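Local coordinates for oxalate biosynthetic component 1 (Burkholderia thailandensis, PDB 5IKY), which produces oxalate under quorum-sensing control as a bifunctional serine hydrolase with additional lyase activity, at residues N253-L257 / D258-R262; E519-R522 / D523-M527. One frame throughout, in Å; residues are numbered along the deposited sequence.

In the fold
Both contacts are local, partly buried turns at helix ends, about 15 Å apart at their nearest atoms. Contact 1 starts helix 257-270; contact 2 finishes helix 518-524. Both helices belong with the same curled parallel sheet, helix 518-524 at the end where its strands begin, whereas the magnesium site lies where they end. In contact 1, Ile255 and Tyr260 are buried, and the loop lies near that site. In contact 2, Leu521, Arg522 and Leu525 are buried, with Leu521 on strand 275-278 and Leu525 on strand 375-380, but Asp523 and Glu524 are exposed. The start has acidic side chains and a valine at the N-cap position. The end has a glycine turn, a water and a carbonyl-binding arginine.

Contact 1: N253-L257 / D258-R262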
loop_
_atom_site.group_PDB
_atom_site.type_symbol
_atom_site.label_atom_id
_atom_site.label_comp_id
_atom_site.label_asym_id
_atom_site.label_seq_id
_atom_site.Cartn_x
_atom_site.Cartn_y
_atom_site.Cartn_z
ATOM N N ASN A 253 21.633 -15.652 12.708
ATOM C CA ASN A 253 20.437 -16.152 12.048
ATOM C C ASN A 253 19.809 -17.244 12.893
ATOM O O ASN A 253 20.453 -18.240 13.219
ATOM C CB ASN A 253 20.753 -16.679 10.651
ATOM C CG ASN A 253 19.524 -17.208 9.940
ATOM O OD1 ASN A 253 18.631 -16.444 9.572
ATOM N ND2 ASN A 253 19.476 -18.520 9.732
ATOM N N HIS A 254 18.552 -17.037 13.260
ATOM C CA HIS A 254 17.863 -17.930 14.174
ATOM C C HIS A 254 16.367 -17.702 14.066
ATOM O O HIS A 254 15.916 -16.571 13.897
ATOM C CB HIS A 254 18.333 -17.701 15.613
ATOM C CG HIS A 254 17.810 -18.709 16.588
ATOM N ND1 HIS A 254 18.306 -19.992 16.671
ATOM C CD2 HIS A 254 16.831 -18.623 17.519
ATOM C CE1 HIS A 254 17.658 -20.652 17.614
ATOM N NE2 HIS A 254 16.755 -19.846 18.143
ATOM N N ILE A 255 15.596 -18.776 14.163
ATOM C CA ILE A 255 14.149 -18.658 14.099
ATOM C C ILE A 255 13.612 -18.270 15.476
ATOM O O ILE A 255 13.648 -19.062 16.417
ATOM C CB ILE A 255 13.513 -19.966 13.599
ATOM C CG1 ILE A 255 14.091 -20.314 12.227
ATOM C CG2 ILE A 255 12.000 -19.837 13.517
ATOM C CD1 ILE A 255 13.537 -21.578 11.629
ATOM N N VAL A 256 13.147 -17.029 15.589
ATOM C CA VAL A 256 12.650 -16.495 16.855
ATOM C C VAL A 256 11.127 -16.453 16.841
ATOM O O VAL A 256 10.526 -15.654 16.120
ATOM C CB VAL A 256 13.203 -15.081 17.134
ATOM C CG1 VAL A 256 12.778 -14.603 18.513
ATOM C CG2 VAL A 256 14.719 -15.070 17.012
ATOM N N LEU A 257 10.507 -17.312 17.640
ATOM C CA LEU A 257 9.060 -17.482 17.595
ATOM C C LEU A 257 8.313 -16.254 18.109
ATOM O O LEU A 257 7.253 -15.907 17.589
ATOM C CB LEU A 257 8.651 -18.727 18.385
ATOM C CG LEU A 257 9.284 -20.018 17.859
ATOM C CD1 LEU A 257 8.805 -21.234 18.631
ATOM C CD2 LEU A 257 9.006 -20.176 16.373
ATOM N N ASP A 258 8.866 -15.595 19.121
ATOM C CA ASP A 258 8.241 -14.397 19.674
ATOM C C ASP A 258 8.239 -13.247 18.670
ATOM O O ASP A 258 7.296 -12.458 18.628
ATOM C CB ASP A 258 8.940 -13.965 20.964
ATOM C CG ASP A 258 8.671 -14.912 22.118
ATOM O OD1 ASP A 258 7.642 -15.622 22.079
ATOM O OD2 ASP A 258 9.483 -14.944 23.066
ATOM N N ASP A 259 9.292 -13.151 17.863
ATOM C CA ASP A 259 9.343 -12.137 16.813
ATOM C C ASP A 259 8.265 -12.380 15.760
ATOM O O ASP A 259 7.564 -11.450 15.360
ATOM C CB ASP A 259 10.723 -12.101 16.155
ATOM C CG ASP A 259 11.745 -11.349 16.986
ATOM O OD1 ASP A 259 11.339 -10.629 17.925
ATOM O OD2 ASP A 259 12.955 -11.471 16.695
ATOM N N TYR A 260 8.122 -13.628 15.323
ATOM C CA TYR A 260 7.118 -13.959 14.317
ATOM C C TYR A 260 5.703 -13.840 14.876
ATOM O O TYR A 260 4.764 -13.548 14.136
ATOM C CB TYR A 260 7.351 -15.365 13.757
ATOM C CG TYR A 260 8.425 -15.418 12.693
ATOM C CD1 TYR A 260 8.309 -14.665 11.531
ATOM C CD2 TYR A 260 9.548 -16.220 12.846
ATOM C CE1 TYR A 260 9.283 -14.704 10.551
ATOM C CE2 TYR A 260 10.530 -16.269 11.866
ATOM C CZ TYR A 260 10.391 -15.506 10.723
ATOM O OH TYR A 260 11.358 -15.545 9.746
ATOM N N ASP A 261 5.556 -14.056 16.180
ATOM C CA ASP A 261 4.265 -13.878 16.840
ATOM C C ASP A 261 3.833 -12.417 16.788
ATOM O O ASP A 261 2.649 -12.109 16.922
ATOM C CB ASP A 261 4.316 -14.354 18.295
ATOM C CG ASP A 261 4.298 -15.865 18.420
ATOM O OD1 ASP A 261 3.931 -16.543 17.436
ATOM O OD2 ASP A 261 4.639 -16.374 19.509
ATOM N N ARG A 262 4.801 -11.525 16.598
ATOM C CA ARG A 262 4.526 -10.096 16.474
ATOM C C ARG A 262 4.499 -9.665 15.009
ATOM O O ARG A 262 3.577 -8.975 14.574
ATOM C CB ARG A 262 5.568 -9.280 17.246
#
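Val256 and Leu257 meet Asp259, Tyr260 and Asp261 round the N-cap position, where the chain enters helix 257-270 of a domain from the TIM-barrel clan. The Val256 carbonyl takes the first helical bond. Tyr260 N donates to Val256 O at 3.2 Å, in the carbonyl plane. Asp261 N reaches Leu257 O at 2.9 Å, tilted 23° from the carbonyl plane of Leu257.

The Tyr260 side chain lies back over this turn. Tyr260 CB sits 3.9 Å from Leu257 O and about as far from Val256 O. Tyr260 CG lies beside the backbone N (chi1 -81°), which swings the ring toward the incoming loop, and is 4.0 Å from Val256 O. Tyr260 CD2 comes 3.5 Å from Val256 O. One atom further out, CE2 meets Ile255 CG2, which lies at the ring edge near its plane. Beyond CE2 the side chain leaves the two segments: it touches Thr228 and Tyr301, and the ring meets His297, planes at about 40°. The Tyr260 side chain is about 9 Å from the bound magnesium. Asn253 OD1 accepts a hydrogen bond from ND1 of the magnesium ligand His227, so this loop probably helps position the metal site.

The carboxylate of Asp261 is paired with Lys299, which probably eases its closeness to Leu257 O. The N-cap position is held by an apolar side chain: Val256 CG1 rests 3.6 Å from Asp259 OD2.

Contact 2: E519-R522 / D523-M527; sequences ETLR and DELGM
Glu519 and Asp523 are joined by a water on the last turns of helix 518-524, which ends in a Schellman motif. The water donates to Glu519 O at 2.8 Å and to Asp523 OD1 at 2.6 Å. Arg536 pairs with OD2 of the same carboxylate. Next, Thr520 O accepts Glu524 N at 3.2 Å, and Asp523 N more weakly. The Thr520 and Glu524 side chains run side by side.

Leu521 O accepts Leu525 N at 2.9 Å, with the donor nearly along the C=O axis. Leu521 CG is anti to the backbone N (chi1 -171°), which turns the fork of the side chain down the helix onto Leu525. Leu521 CG is 3.7 Å from Leu525 CD1, and Leu521 CD1 lies against Leu525 CG.

Arg522 closes the helix. Its carbonyl takes Met527 N across Gly526, which has positive phi (71°); the modelled bond is doubtfully short. A bend at chi3 brings Arg522 NE to Met527 O at 2.7 Å. Asp309 pairs with the guanidinium, and NH1 binds Ser273 O. Backbone and side chain of Arg522 thus both hold Met527, one as acceptor and one as donor. This probably fixes the path of the chain as it leaves the helix.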
loop_
_atom_site.group_PDB
_atom_site.type_symbol
_atom_site.label_atom_id
_atom_site.label_comp_id
_atom_site.label_asym_id
_atom_site.label_seq_id
_atom_site.Cartn_x
_atom_site.Cartn_y
_atom_site.Cartn_z
ATOM N N GLU A 519 -1.625 -9.271 -5.122
ATOM C CA GLU A 519 -2.970 -9.779 -5.392
ATOM C C GLU A 519 -3.030 -10.579 -6.687
ATOM O O GLU A 519 -3.611 -11.663 -6.730
ATOM C CB GLU A 519 -3.974 -8.629 -5.452
ATOM C CG GLU A 519 -4.744 -8.407 -4.163
ATOM C CD GLU A 519 -5.618 -7.171 -4.219
ATOM O OE1 GLU A 519 -5.591 -6.378 -3.252
ATOM O OE2 GLU A 519 -6.330 -6.992 -5.231
ATOM N N THR A 520 -2.430 -10.037 -7.741
ATOM C CA THR A 520 -2.392 -10.715 -9.030
ATOM C C THR A 520 -1.586 -12.008 -8.939
ATOM O O THR A 520 -1.968 -13.031 -9.512
ATOM C CB THR A 520 -1.790 -9.806 -10.120
ATOM O OG1 THR A 520 -2.530 -8.582 -10.184
ATOM C CG2 THR A 520 -1.815 -10.492 -11.479
ATOM N N LEU A 521 -0.479 -11.960 -8.206
ATOM C CA LEU A 521 0.410 -13.109 -8.096
ATOM C C LEU A 521 -0.250 -14.251 -7.333
ATOM O O LEU A 521 -0.057 -15.421 -7.671
ATOM C CB LEU A 521 1.726 -12.711 -7.420
ATOM C CG LEU A 521 2.815 -13.787 -7.434
ATOM C CD1 LEU A 521 3.054 -14.283 -8.851
ATOM C CD2 LEU A 521 4.102 -13.254 -6.841
ATOM N N ARG A 522 -1.032 -13.912 -6.312
ATOM C CA ARG A 522 -1.742 -14.927 -5.540
ATOM C C ARG A 522 -2.690 -15.721 -6.434
ATOM O O ARG A 522 -2.931 -16.904 -6.195
ATOM C CB ARG A 522 -2.510 -14.294 -4.372
ATOM C CG ARG A 522 -1.619 -13.598 -3.359
ATOM C CD ARG A 522 -2.389 -13.176 -2.121
ATOM N NE ARG A 522 -2.485 -14.272 -1.168
ATOM C CZ ARG A 522 -1.751 -14.372 -0.068
ATOM N NH1 ARG A 522 -0.878 -13.422 0.243
ATOM N NH2 ARG A 522 -1.909 -15.411 0.737
ATOM N N ASP A 523 -3.218 -15.073 -7.470
ATOM C CA ASP A 523 -4.047 -15.768 -8.452
ATOM C C ASP A 523 -3.196 -16.685 -9.325
ATOM O O ASP A 523 -3.572 -17.827 -9.584
ATOM C CB ASP A 523 -4.813 -14.776 -9.331
ATOM C CG ASP A 523 -5.901 -14.036 -8.570
ATOM O OD1 ASP A 523 -6.223 -14.443 -7.432
ATOM O OD2 ASP A 523 -6.448 -13.056 -9.121
ATOM N N GLU A 524 -2.050 -16.181 -9.773
ATOM C CA GLU A 524 -1.153 -16.952 -10.631
ATOM C C GLU A 524 -0.590 -18.189 -9.934
ATOM O O GLU A 524 -0.298 -19.192 -10.582
ATOM C CB GLU A 524 0.004 -16.078 -11.120
ATOM C CG GLU A 524 -0.334 -15.164 -12.285
ATOM C CD GLU A 524 0.879 -14.410 -12.797
ATOM O OE1 GLU A 524 1.976 -15.007 -12.836
ATOM O OE2 GLU A 524 0.737 -13.223 -13.165
ATOM N N LEU A 525 -0.433 -18.113 -8.617
ATOM C CA LEU A 525 0.185 -19.198 -7.860
ATOM C C LEU A 525 -0.854 -20.063 -7.158
ATOM O O LEU A 525 -0.515 -21.069 -6.533
ATOM C CB LEU A 525 1.173 -18.638 -6.830
ATOM C CG LEU A 525 2.278 -17.717 -7.354
ATOM C CD1 LEU A 525 3.197 -17.267 -6.223
ATOM C CD2 LEU A 525 3.075 -18.402 -8.453
ATOM N N GLY A 526 -2.118 -19.668 -7.261
ATOM C CA GLY A 526 -3.190 -20.362 -6.573
ATOM C C GLY A 526 -3.146 -20.147 -5.071
ATOM O O GLY A 526 -3.254 -21.099 -4.303
ATOM N N MET A 527 -2.986 -18.894 -4.652
ATOM C CA MET A 527 -2.874 -18.563 -3.233
ATOM C C MET A 527 -3.794 -17.419 -2.828
ATOM O O MET A 527 -3.443 -16.614 -1.964
ATOM C CB MET A 527 -1.436 -18.179 -2.875
ATOM C CG MET A 527 -0.403 -19.262 -3.082
ATOM S SD MET A 527 1.249 -18.618 -2.763
ATOM C CE MET A 527 2.226 -20.107 -2.939
HETATM O O HOH W 1 -5.927 -12.723 -5.543
#